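Local coordinates for protein phenazine-1-carboxylate N-methyltransferase (Pseudomonas aeruginosa, PDB 2IP2) that transfers a methyl group from S-adenosyl-L-methionine to phenazine-1-carboxylate, giving 5-methylphenazine-1-carboxylate on the way to the virulence-associated pigment pyocyanine, at residues 155-160 / 322-328; 243-247 / 298-302; 101-106 / 142-146; 105-109 / 123-128. All coordinates share one frame; numbering follows the deposited sequence.

Interaction 1 (155-160 / 322-328)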
# COMPACT_ATOMS: atom_id res chain seq x y z
N LEU A 155 -20.31 10.24 0.42
CA LEU A 155 -19.78 11.19 -0.56
C LEU A 155 -20.56 11.09 -1.88
O LEU A 155 -20.91 12.11 -2.49
CB LEU A 155 -18.27 10.98 -0.80
CG LEU A 155 -17.27 11.88 -0.07
CD1 LEU A 155 -17.16 11.56 1.42
CD2 LEU A 155 -15.89 11.82 -0.72
N ALA A 156 -20.81 9.86 -2.32
CA ALA A 156 -21.49 9.67 -3.60
C ALA A 156 -22.97 10.00 -3.43
O ALA A 156 -23.56 10.71 -4.27
CB ALA A 156 -21.32 8.25 -4.09
N PHE A 157 -23.56 9.52 -2.33
CA PHE A 157 -25.00 9.72 -2.06
C PHE A 157 -25.36 11.20 -2.01
O PHE A 157 -26.46 11.54 -2.39
CB PHE A 157 -25.44 9.07 -0.75
CG PHE A 157 -25.49 7.54 -0.79
CD1 PHE A 157 -25.40 6.82 -1.99
CD2 PHE A 157 -25.64 6.82 0.41
CE1 PHE A 157 -25.45 5.39 -1.99
CE2 PHE A 157 -25.70 5.42 0.41
CZ PHE A 157 -25.60 4.70 -0.79
N HIS A 158 -24.48 12.06 -1.47
CA HIS A 158 -24.79 13.47 -1.34
C HIS A 158 -24.82 14.16 -2.68
O HIS A 158 -25.50 15.20 -2.83
CB HIS A 158 -23.82 14.20 -0.39
CG HIS A 158 -23.98 13.81 1.06
ND1 HIS A 158 -25.21 13.78 1.69
CD2 HIS A 158 -23.07 13.44 1.98
CE1 HIS A 158 -25.04 13.41 2.95
NE2 HIS A 158 -23.76 13.18 3.15
N GLU A 159 -24.09 13.61 -3.66
CA GLU A 159 -24.17 14.11 -5.06
C GLU A 159 -25.48 13.79 -5.73
O GLU A 159 -25.89 14.53 -6.60
CB GLU A 159 -23.07 13.57 -5.96
CG GLU A 159 -21.78 14.41 -5.96
CD GLU A 159 -22.00 15.86 -6.37
OE1 GLU A 159 -22.31 16.17 -7.57
OE2 GLU A 159 -21.87 16.70 -5.47
N ILE A 160 -26.12 12.70 -5.34
CA ILE A 160 -27.32 12.25 -6.06
C ILE A 160 -28.44 13.33 -6.16
O ILE A 160 -28.90 13.68 -7.27
CB ILE A 160 -27.80 10.84 -5.59
CG1 ILE A 160 -26.85 9.80 -6.16
CG2 ILE A 160 -29.22 10.52 -6.08
CD1 ILE A 160 -26.98 8.47 -5.54
N LEU A 322 -19.72 9.24 -10.31
CA LEU A 322 -19.81 9.78 -8.94
C LEU A 322 -18.50 9.55 -8.16
O LEU A 322 -17.62 8.82 -8.62
CB LEU A 322 -21.01 9.16 -8.18
CG LEU A 322 -22.45 9.16 -8.72
CD1 LEU A 322 -23.29 8.22 -7.80
CD2 LEU A 322 -23.05 10.57 -8.73
N PRO A 323 -18.35 10.18 -6.97
CA PRO A 323 -17.15 9.90 -6.18
C PRO A 323 -16.93 8.43 -5.84
O PRO A 323 -17.88 7.63 -5.81
CB PRO A 323 -17.37 10.72 -4.87
CG PRO A 323 -18.32 11.79 -5.24
CD PRO A 323 -19.22 11.19 -6.34
N MET A 324 -15.65 8.11 -5.57
CA MET A 324 -15.20 6.80 -5.14
C MET A 324 -15.60 5.71 -6.10
O MET A 324 -16.19 4.69 -5.70
CB MET A 324 -15.70 6.51 -3.73
CG MET A 324 -15.70 7.77 -2.89
SD MET A 324 -15.32 7.41 -1.19
CE MET A 324 -14.50 5.79 -1.36
N GLU A 325 -15.31 5.96 -7.38
CA GLU A 325 -15.48 4.98 -8.44
C GLU A 325 -16.92 4.42 -8.54
O GLU A 325 -17.10 3.28 -8.96
CB GLU A 325 -14.42 3.84 -8.35
CG GLU A 325 -12.95 4.27 -8.54
CD GLU A 325 -12.64 4.86 -9.92
OE1 GLU A 325 -13.29 4.43 -10.90
OE2 GLU A 325 -11.75 5.72 -10.02
N THR A 326 -17.93 5.23 -8.22
CA THR A 326 -19.31 4.70 -8.34
C THR A 326 -20.01 5.35 -9.53
O THR A 326 -19.62 6.43 -9.96
CB THR A 326 -20.18 4.86 -7.04
OG1 THR A 326 -21.59 4.93 -7.36
CG2 THR A 326 -19.82 6.07 -6.30
N ARG A 327 -20.99 4.66 -10.09
CA ARG A 327 -21.63 5.17 -11.30
C ARG A 327 -23.07 5.43 -10.98
O ARG A 327 -23.66 4.70 -10.17
CB ARG A 327 -21.63 4.11 -12.37
CG ARG A 327 -21.24 4.64 -13.70
CD ARG A 327 -19.92 3.98 -14.06
NE ARG A 327 -18.97 4.92 -14.63
CZ ARG A 327 -17.77 4.58 -15.09
NH1 ARG A 327 -17.36 3.31 -15.08
NH2 ARG A 327 -16.98 5.50 -15.58
N MET A 328 -23.65 6.42 -11.66
CA MET A 328 -25.10 6.62 -11.54
C MET A 328 -25.63 6.43 -12.95
O MET A 328 -25.21 7.15 -13.84
CB MET A 328 -25.45 8.03 -11.04
CG MET A 328 -27.01 8.27 -10.98
SD MET A 328 -27.44 9.93 -10.39
CE MET A 328 -27.10 10.88 -11.88
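Leu155, Ala156 and Glu159 form a shallow seat on helix 154-163 into which the pyrrolidine ring of Pro323 is set. The proline CD lies 3.9 Å from Ala156 CA, while its CG reaches Leu155 O at 3.8 Å, so this ring packs on the helix backbone as well as on side chains. Glu159 crosses the ring at about a right angle, its CG 4.1 Å from Pro323 CD; bent at chi2 (-58°), its chain then carries the carboxylate off to a salt bridge with Arg162. Beside the proline, Leu322 divides its two methyls between neighbours on the helix: Leu322 CD2 meets Glu159 CB at 4.1 Å and Leu322 CD1 meets Ile160 CG1 at 4.2 Å. Farther along, Met328 SD approaches Ile160 CG1 at 4.3 Å. Ala156 CB also faces Thr326 CG2, but Thr326 is modelled in two conformers and the tightness of that pair is doubtful.

What presents these groups is the tight turn of a beta hairpin. Met324 and Glu325 both take left-handed backbone conformations, and Leu322 N bonds to Thr326 O at 2.8 Å, tying the two arms together.

The hairpin joins strands 314-322 and 326-333, the last two of the class I methyltransferase sheet. Ile271 of the adjacent strand 267-272 touches Ile160, Leu322 and Thr326, Leu181 of helix 180-188 packs on Ile160, and Ala9 and Ile13 of the second subunit pack on Leu155 and Met324 respectively.

Interaction 2 (243-247 / 298-302)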
# COMPACT_ATOMS: atom_id res chain seq x y z
N ILE A 243 -28.29 -4.46 -7.71
CA ILE A 243 -28.21 -5.30 -8.90
C ILE A 243 -26.97 -6.22 -8.87
O ILE A 243 -27.05 -7.41 -9.24
CB ILE A 243 -28.28 -4.41 -10.17
CG1 ILE A 243 -29.71 -3.88 -10.36
CG2 ILE A 243 -27.79 -5.15 -11.43
CD1 ILE A 243 -30.78 -4.97 -10.51
N GLY A 244 -25.84 -5.67 -8.41
CA GLY A 244 -24.55 -6.39 -8.37
C GLY A 244 -24.65 -7.79 -7.77
O GLY A 244 -23.91 -8.71 -8.14
N ASP A 245 -25.60 -7.96 -6.86
CA ASP A 245 -25.68 -9.20 -6.15
C ASP A 245 -26.68 -10.18 -6.77
O ASP A 245 -26.80 -11.32 -6.30
CB ASP A 245 -26.06 -8.94 -4.69
CG ASP A 245 -25.74 -10.12 -3.77
OD1 ASP A 245 -25.03 -11.06 -4.21
OD2 ASP A 245 -26.21 -10.11 -2.61
N LEU A 246 -27.37 -9.74 -7.84
CA LEU A 246 -28.51 -10.45 -8.42
C LEU A 246 -28.14 -11.14 -9.73
O LEU A 246 -27.41 -10.57 -10.53
CB LEU A 246 -29.68 -9.47 -8.68
CG LEU A 246 -30.45 -8.81 -7.51
CD1 LEU A 246 -31.60 -7.97 -8.10
CD2 LEU A 246 -30.99 -9.83 -6.55
N ASP A 247 -28.62 -12.37 -9.93
CA ASP A 247 -28.46 -13.04 -11.24
C ASP A 247 -29.40 -12.45 -12.30
O ASP A 247 -30.20 -11.54 -12.00
CB ASP A 247 -28.61 -14.57 -11.10
CG ASP A 247 -30.04 -15.03 -10.74
OD1 ASP A 247 -31.03 -14.26 -10.82
OD2 ASP A 247 -30.15 -16.23 -10.38
N ARG A 298 -18.65 -9.52 -7.08
CA ARG A 298 -17.95 -8.94 -8.23
C ARG A 298 -18.73 -7.76 -8.84
O ARG A 298 -19.93 -7.65 -8.63
CB ARG A 298 -17.66 -9.98 -9.32
CG ARG A 298 -18.85 -10.45 -10.16
CD ARG A 298 -19.58 -11.61 -9.50
NE ARG A 298 -18.71 -12.59 -8.82
CZ ARG A 298 -18.31 -13.76 -9.33
NH1 ARG A 298 -18.68 -14.14 -10.55
NH2 ARG A 298 -17.53 -14.57 -8.62
N HIS A 299 -18.04 -6.91 -9.60
CA HIS A 299 -18.69 -5.81 -10.30
C HIS A 299 -19.03 -6.23 -11.75
O HIS A 299 -18.36 -7.08 -12.35
CB HIS A 299 -17.84 -4.53 -10.22
CG HIS A 299 -17.68 -3.98 -8.83
ND1 HIS A 299 -18.74 -3.53 -8.07
CD2 HIS A 299 -16.58 -3.77 -8.07
CE1 HIS A 299 -18.31 -3.09 -6.90
NE2 HIS A 299 -17.00 -3.21 -6.88
N ARG A 300 -20.11 -5.66 -12.30
CA ARG A 300 -20.41 -5.81 -13.72
C ARG A 300 -19.70 -4.75 -14.54
O ARG A 300 -19.33 -3.70 -14.05
CB ARG A 300 -21.90 -5.65 -13.95
CG ARG A 300 -22.75 -6.91 -13.63
CD ARG A 300 -24.14 -6.70 -14.16
NE ARG A 300 -24.97 -7.91 -14.11
CZ ARG A 300 -25.69 -8.26 -13.05
NH1 ARG A 300 -25.65 -7.51 -11.94
NH2 ARG A 300 -26.45 -9.35 -13.09
N THR A 301 -19.53 -5.00 -15.83
CA THR A 301 -19.08 -3.92 -16.68
C THR A 301 -20.27 -2.99 -16.86
O THR A 301 -21.46 -3.39 -16.72
CB THR A 301 -18.62 -4.40 -18.08
OG1 THR A 301 -19.71 -5.05 -18.73
CG2 THR A 301 -17.37 -5.32 -17.99
N THR A 302 -19.96 -1.76 -17.17
CA THR A 302 -20.97 -0.74 -17.47
C THR A 302 -21.87 -1.23 -18.60
O THR A 302 -23.11 -1.12 -18.51
CB THR A 302 -20.29 0.57 -17.91
OG1 THR A 302 -19.38 1.00 -16.88
CG2 THR A 302 -21.35 1.65 -18.19
O HOH W 1 -22.18 -8.23 -10.09
O HOH W 2 -21.46 -9.66 -6.76
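The guanidinium of Arg300 reaches across to the loop after strand 236-240 and grips two backbone carbonyls of a beta turn in the Rossmann-like methyltransferase domain. The turn is type I, closed by Leu246 N bonding to Ile243 O at 2.7 Å. Ile243 O also accepts from Arg300 NH1 at 3.0 Å, and the two donors arrive from opposite faces of the carbonyl: the arginine nitrogen stands 68° above its plane, although the oxygen itself lies within the guanidinium plane. Leu246 O accepts from Arg300 NH2, also at 3.0 Å, in quite another way, with a C=O...N angle of 160° that puts the donor almost in line with the carbonyl. Extended from CG to NE, the arginine chain spans the gap and delivers both terminal nitrogens, one to each end of the turn. Ile243 CG2 presses close beside the group, 3.2 Å from Arg300 NH1, and Val305 and Leu308 of helix 302-311 touch the Arg300 side chain.

Each loop leads into a helix that it caps. Asp247 OD1 takes the amide of Ala250, and Thr301 OG1 likewise caps the helix after it, with Thr301 N bonded to Glu304 OE1, as in a capping box. The charged end of Arg298 turns to Glu56 of the second subunit in a salt bridge.

Two waters complete the surface side by each donating to Gly244 O. One, 2.7 Å from Gly244 O, also donates to Arg298 O; the other accepts from Arg298 N, its oxygen 2.8 Å from that Arg298 N.

Interaction 3 (101-106 / 142-146)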
# COMPACT_ATOMS: atom_id res chain seq x y z
N PHE A 101 -11.61 0.25 9.92
CA PHE A 101 -12.14 -1.07 9.52
C PHE A 101 -11.24 -1.69 8.46
O PHE A 101 -10.88 -2.86 8.50
CB PHE A 101 -13.57 -0.93 9.00
CG PHE A 101 -14.30 -2.26 8.96
CD1 PHE A 101 -14.12 -3.11 7.88
CD2 PHE A 101 -15.06 -2.68 10.04
CE1 PHE A 101 -14.76 -4.36 7.82
CE2 PHE A 101 -15.71 -3.94 10.01
CZ PHE A 101 -15.55 -4.77 8.87
N TYR A 102 -10.75 -0.86 7.55
CA TYR A 102 -9.92 -1.38 6.45
C TYR A 102 -8.57 -1.85 6.97
O TYR A 102 -8.01 -2.85 6.50
CB TYR A 102 -9.76 -0.29 5.44
CG TYR A 102 -10.94 -0.16 4.47
CD1 TYR A 102 -12.25 -0.54 4.82
CD2 TYR A 102 -10.72 0.33 3.22
CE1 TYR A 102 -13.31 -0.43 3.86
CE2 TYR A 102 -11.77 0.45 2.26
CZ TYR A 102 -13.03 0.09 2.59
OH TYR A 102 -14.03 0.25 1.64
N GLY A 103 -8.08 -1.14 7.99
CA GLY A 103 -6.79 -1.47 8.63
C GLY A 103 -6.84 -2.56 9.68
O GLY A 103 -5.80 -2.96 10.22
N GLU A 104 -8.03 -3.11 9.92
CA GLU A 104 -8.23 -4.17 10.91
C GLU A 104 -8.80 -5.33 10.17
O GLU A 104 -8.03 -6.09 9.58
CB GLU A 104 -9.09 -3.65 12.07
CG GLU A 104 -8.28 -2.65 12.93
CD GLU A 104 -9.05 -1.78 13.95
OE1 GLU A 104 -10.28 -2.00 14.20
OE2 GLU A 104 -8.37 -0.85 14.50
N GLU A 105 -10.15 -5.47 10.10
CA GLU A 105 -10.74 -6.61 9.44
C GLU A 105 -10.21 -6.82 8.00
O GLU A 105 -9.93 -7.94 7.63
CB GLU A 105 -12.23 -6.41 9.34
CG GLU A 105 -12.99 -6.98 10.50
CD GLU A 105 -13.05 -6.02 11.68
OE1 GLU A 105 -12.46 -4.91 11.61
OE2 GLU A 105 -13.75 -6.39 12.66
N PHE A 106 -10.16 -5.77 7.19
CA PHE A 106 -9.70 -6.02 5.80
C PHE A 106 -8.19 -6.20 5.62
O PHE A 106 -7.74 -6.82 4.65
CB PHE A 106 -10.24 -4.99 4.86
CG PHE A 106 -11.74 -5.10 4.66
CD1 PHE A 106 -12.41 -6.35 4.83
CD2 PHE A 106 -12.47 -3.96 4.26
CE1 PHE A 106 -13.83 -6.44 4.57
CE2 PHE A 106 -13.86 -4.03 4.03
CZ PHE A 106 -14.52 -5.27 4.14
N ALA A 142 -19.06 -5.43 15.17
CA ALA A 142 -18.41 -5.43 13.85
C ALA A 142 -19.40 -4.86 12.83
O ALA A 142 -19.07 -3.98 12.01
CB ALA A 142 -17.98 -6.84 13.47
N GLY A 143 -20.64 -5.32 12.94
CA GLY A 143 -21.71 -4.77 12.12
C GLY A 143 -21.85 -3.25 12.24
O GLY A 143 -21.92 -2.55 11.23
N ARG A 144 -21.90 -2.75 13.48
CA ARG A 144 -21.87 -1.31 13.77
C ARG A 144 -20.68 -0.59 13.11
O ARG A 144 -20.83 0.41 12.42
CB ARG A 144 -21.78 -1.10 15.29
CG ARG A 144 -21.86 0.37 15.76
CD ARG A 144 -21.59 0.48 17.28
NE ARG A 144 -20.23 0.08 17.66
CZ ARG A 144 -19.13 0.81 17.44
NH1 ARG A 144 -19.23 1.98 16.85
NH2 ARG A 144 -17.94 0.36 17.84
N ARG A 145 -19.49 -1.12 13.32
CA ARG A 145 -18.30 -0.51 12.69
C ARG A 145 -18.31 -0.52 11.17
O ARG A 145 -17.78 0.44 10.49
CB ARG A 145 -17.08 -1.20 13.21
CG ARG A 145 -16.76 -0.79 14.68
CD ARG A 145 -15.42 -1.37 15.13
NE ARG A 145 -15.47 -2.81 15.31
CZ ARG A 145 -14.87 -3.66 14.48
NH1 ARG A 145 -14.18 -3.19 13.45
NH2 ARG A 145 -14.97 -4.97 14.67
N PHE A 146 -18.88 -1.57 10.60
CA PHE A 146 -18.86 -1.65 9.13
C PHE A 146 -19.78 -0.58 8.53
O PHE A 146 -19.45 0.06 7.48
CB PHE A 146 -19.19 -3.07 8.59
CG PHE A 146 -19.13 -3.14 7.08
CD1 PHE A 146 -17.91 -2.91 6.44
CD2 PHE A 146 -20.26 -3.36 6.32
CE1 PHE A 146 -17.85 -2.90 5.02
CE2 PHE A 146 -20.17 -3.43 4.90
CZ PHE A 146 -18.95 -3.18 4.30
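Arg145 and Glu105 meet end-on, in a two-pronged salt bridge that fastens helix 140-150 to the break between helices 96-102 and 105-109, within a group of helices that includes 132-138 and 282-295 in this O-methyltransferase. NH1 of Arg145 donates to Glu105 OE1 at 3.0 Å and its NH2 to Glu105 OE2 at 2.7 Å; both oxygens lie in the guanidinium plane, and OE2 uses its syn lone pair. The match is not flat, however, for the carboxylate is rotated 28° from the guanidinium.

Phe101 lies between this ion pair and a second aromatic. CG stands anti to the backbone N (chi1 -163°), which extends the ring toward helix 140-150. One face takes Phe146 CD1, 3.7 Å from Phe101 CE1, with the planes inclined at 54°. Over the opposite face, near the rim, sits Glu105 OE1. The Arg145 and Phe101 side chains cross at about a right angle, yet guanidinium and ring are far from perpendicular, with Arg145 NH1 3.6 Å from Phe101 CD2. Phe101 also turns its edge to the face of Phe106, a T-shaped pair that carries the cluster on to Phe132 and His290.

Glu104 contributes charge alone: its OE1 stays 4.1 Å from Arg145 NH1, well out of the guanidinium plane, and OE2 bonds to Tyr26 OH. Glu105 OE2 has a further partner in the hydroxyl of Tyr135, so this buried oxygen is held by two groups: Arg145 NH2 and Tyr135 OH.

Interaction 4 (105-109 / 123-128)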
# COMPACT_ATOMS: atom_id res chain seq x y z
N GLU A 105 -10.15 -5.47 10.10
CA GLU A 105 -10.74 -6.61 9.44
C GLU A 105 -10.21 -6.82 8.00
O GLU A 105 -9.93 -7.94 7.63
CB GLU A 105 -12.23 -6.41 9.34
CG GLU A 105 -12.99 -6.98 10.50
CD GLU A 105 -13.05 -6.02 11.68
OE1 GLU A 105 -12.46 -4.91 11.61
OE2 GLU A 105 -13.75 -6.39 12.66
N PHE A 106 -10.16 -5.77 7.19
CA PHE A 106 -9.70 -6.02 5.80
C PHE A 106 -8.19 -6.20 5.62
O PHE A 106 -7.74 -6.82 4.65
CB PHE A 106 -10.24 -4.99 4.86
CG PHE A 106 -11.74 -5.10 4.66
CD1 PHE A 106 -12.41 -6.35 4.83
CD2 PHE A 106 -12.47 -3.96 4.26
CE1 PHE A 106 -13.83 -6.44 4.57
CE2 PHE A 106 -13.86 -4.03 4.03
CZ PHE A 106 -14.52 -5.27 4.14
N HIS A 107 -7.42 -5.68 6.55
CA HIS A 107 -5.97 -6.01 6.59
C HIS A 107 -5.81 -7.52 6.89
O HIS A 107 -4.99 -8.22 6.27
CB HIS A 107 -5.27 -5.21 7.69
CG HIS A 107 -3.82 -5.54 7.86
ND1 HIS A 107 -2.84 -5.05 7.02
CD2 HIS A 107 -3.17 -6.32 8.77
CE1 HIS A 107 -1.65 -5.51 7.39
NE2 HIS A 107 -1.83 -6.28 8.45
N ALA A 108 -6.58 -8.01 7.86
CA ALA A 108 -6.60 -9.45 8.09
C ALA A 108 -7.03 -10.23 6.87
O ALA A 108 -6.44 -11.28 6.54
CB ALA A 108 -7.55 -9.76 9.26
N ALA A 109 -8.05 -9.74 6.20
CA ALA A 109 -8.64 -10.41 4.98
C ALA A 109 -7.66 -10.52 3.84
O ALA A 109 -7.70 -11.49 3.00
CB ALA A 109 -9.87 -9.62 4.49
N GLY A 123 -10.51 -14.07 1.10
CA GLY A 123 -9.54 -13.90 2.19
C GLY A 123 -10.18 -13.59 3.53
O GLY A 123 -9.72 -14.09 4.57
N PHE A 124 -11.29 -12.87 3.50
CA PHE A 124 -11.99 -12.59 4.78
C PHE A 124 -12.37 -13.95 5.45
O PHE A 124 -12.11 -14.19 6.63
CB PHE A 124 -13.23 -11.72 4.65
CG PHE A 124 -13.82 -11.36 6.00
CD1 PHE A 124 -14.67 -12.28 6.69
CD2 PHE A 124 -13.43 -10.18 6.63
CE1 PHE A 124 -15.18 -11.99 7.98
CE2 PHE A 124 -13.95 -9.84 7.91
CZ PHE A 124 -14.81 -10.78 8.61
N GLU A 125 -12.98 -14.83 4.67
CA GLU A 125 -13.39 -16.15 5.18
C GLU A 125 -12.18 -16.99 5.62
O GLU A 125 -12.21 -17.68 6.69
CB GLU A 125 -14.19 -16.87 4.10
CG GLU A 125 -14.70 -18.26 4.66
CD GLU A 125 -15.82 -18.85 3.84
OE1 GLU A 125 -16.34 -18.18 2.94
OE2 GLU A 125 -16.17 -19.99 4.16
N LEU A 126 -11.10 -16.97 4.81
CA LEU A 126 -9.88 -17.65 5.25
C LEU A 126 -9.37 -17.14 6.59
O LEU A 126 -9.00 -17.94 7.47
CB LEU A 126 -8.79 -17.63 4.19
CG LEU A 126 -9.14 -18.41 2.90
CD1 LEU A 126 -8.03 -18.09 1.88
CD2 LEU A 126 -9.22 -19.95 3.13
N ALA A 127 -9.32 -15.81 6.74
CA ALA A 127 -8.79 -15.14 7.93
C ALA A 127 -9.65 -15.36 9.19
O ALA A 127 -9.12 -15.48 10.29
CB ALA A 127 -8.71 -13.63 7.70
N PHE A 128 -10.96 -15.36 9.03
CA PHE A 128 -11.85 -15.30 10.24
C PHE A 128 -12.54 -16.66 10.46
O PHE A 128 -13.16 -16.91 11.52
CB PHE A 128 -12.85 -14.13 10.12
CG PHE A 128 -12.21 -12.79 10.37
CD1 PHE A 128 -12.12 -12.27 11.66
CD2 PHE A 128 -11.71 -12.02 9.31
CE1 PHE A 128 -11.48 -11.04 11.91
CE2 PHE A 128 -11.08 -10.83 9.53
CZ PHE A 128 -10.96 -10.29 10.83
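Glu105 O is met by two groups: Ala109 N, its own helical partner at 3.0 Å, and the rim of the Phe128 ring, whose CE2 lies 3.6 Å away with the oxygen near the ring plane. The second is a soft contact that brings an aromatic edge up to a carbonyl already used by the helix. A comparable one closes the far end of the interface, where Gly123 CA stands 3.1 Å from Ala109 O with an angle of 138° at the hydrogen, a CA-H...O contact. Gly123 has no side chain to obstruct so close a pass.

The short helices cross nearly perpendicularly, at 95°, with axes 8.3 Å apart, and alanines let the backbones meet. Ala127 CB comes within 3.5 Å of Ala108 O, and Ala109 CB sits 3.7 Å from Phe124 CA. Phe124 and Phe128 both touch the aliphatic stem of Glu105, Phe124 with its edge toward CG, while Phe128 CD2 lies over the Phe124 face. The Glu105 and Phe124 side chains run side by side, pointing the same way, with carboxylate and ring nearly coplanar (2°). Glu105 CG touches Phe128 CZ at 3.9 Å, and Phe128 CE2 also rests on Ala108 CB at 3.7 Å.

Elsewhere on helix 105-109, His107 bonds to Glu19 and Thr111 of the second subunit, linking this packing to the dimer. With only weak C-H...O contacts besides apolar packing, the fit of small residues and ring edges probably sets the crossing more than any directed polar bond.

Interactions 3 and 4 share Glu105 and Phe106 on helix 105-109: one spends the glutamate's charge, the other packs against its carbon stem. Their centres lie about 10 Å apart. Interaction 4 is buried and almost wholly apolar, whereas 3, partly buried, mixes an ion pair with an aromatic cluster. Interactions 1 and 2 belong to the methyltransferase fold proper: 155-160 / 322-328 is apolar packing of a helix on a hairpin, while 243-247 / 298-302, at the surface, relies on backbone carbonyls, an arginine and bridging waters. These two touch through Arg327 and Thr302, and interaction 2 is nested within the chain loop that interaction 1 closes.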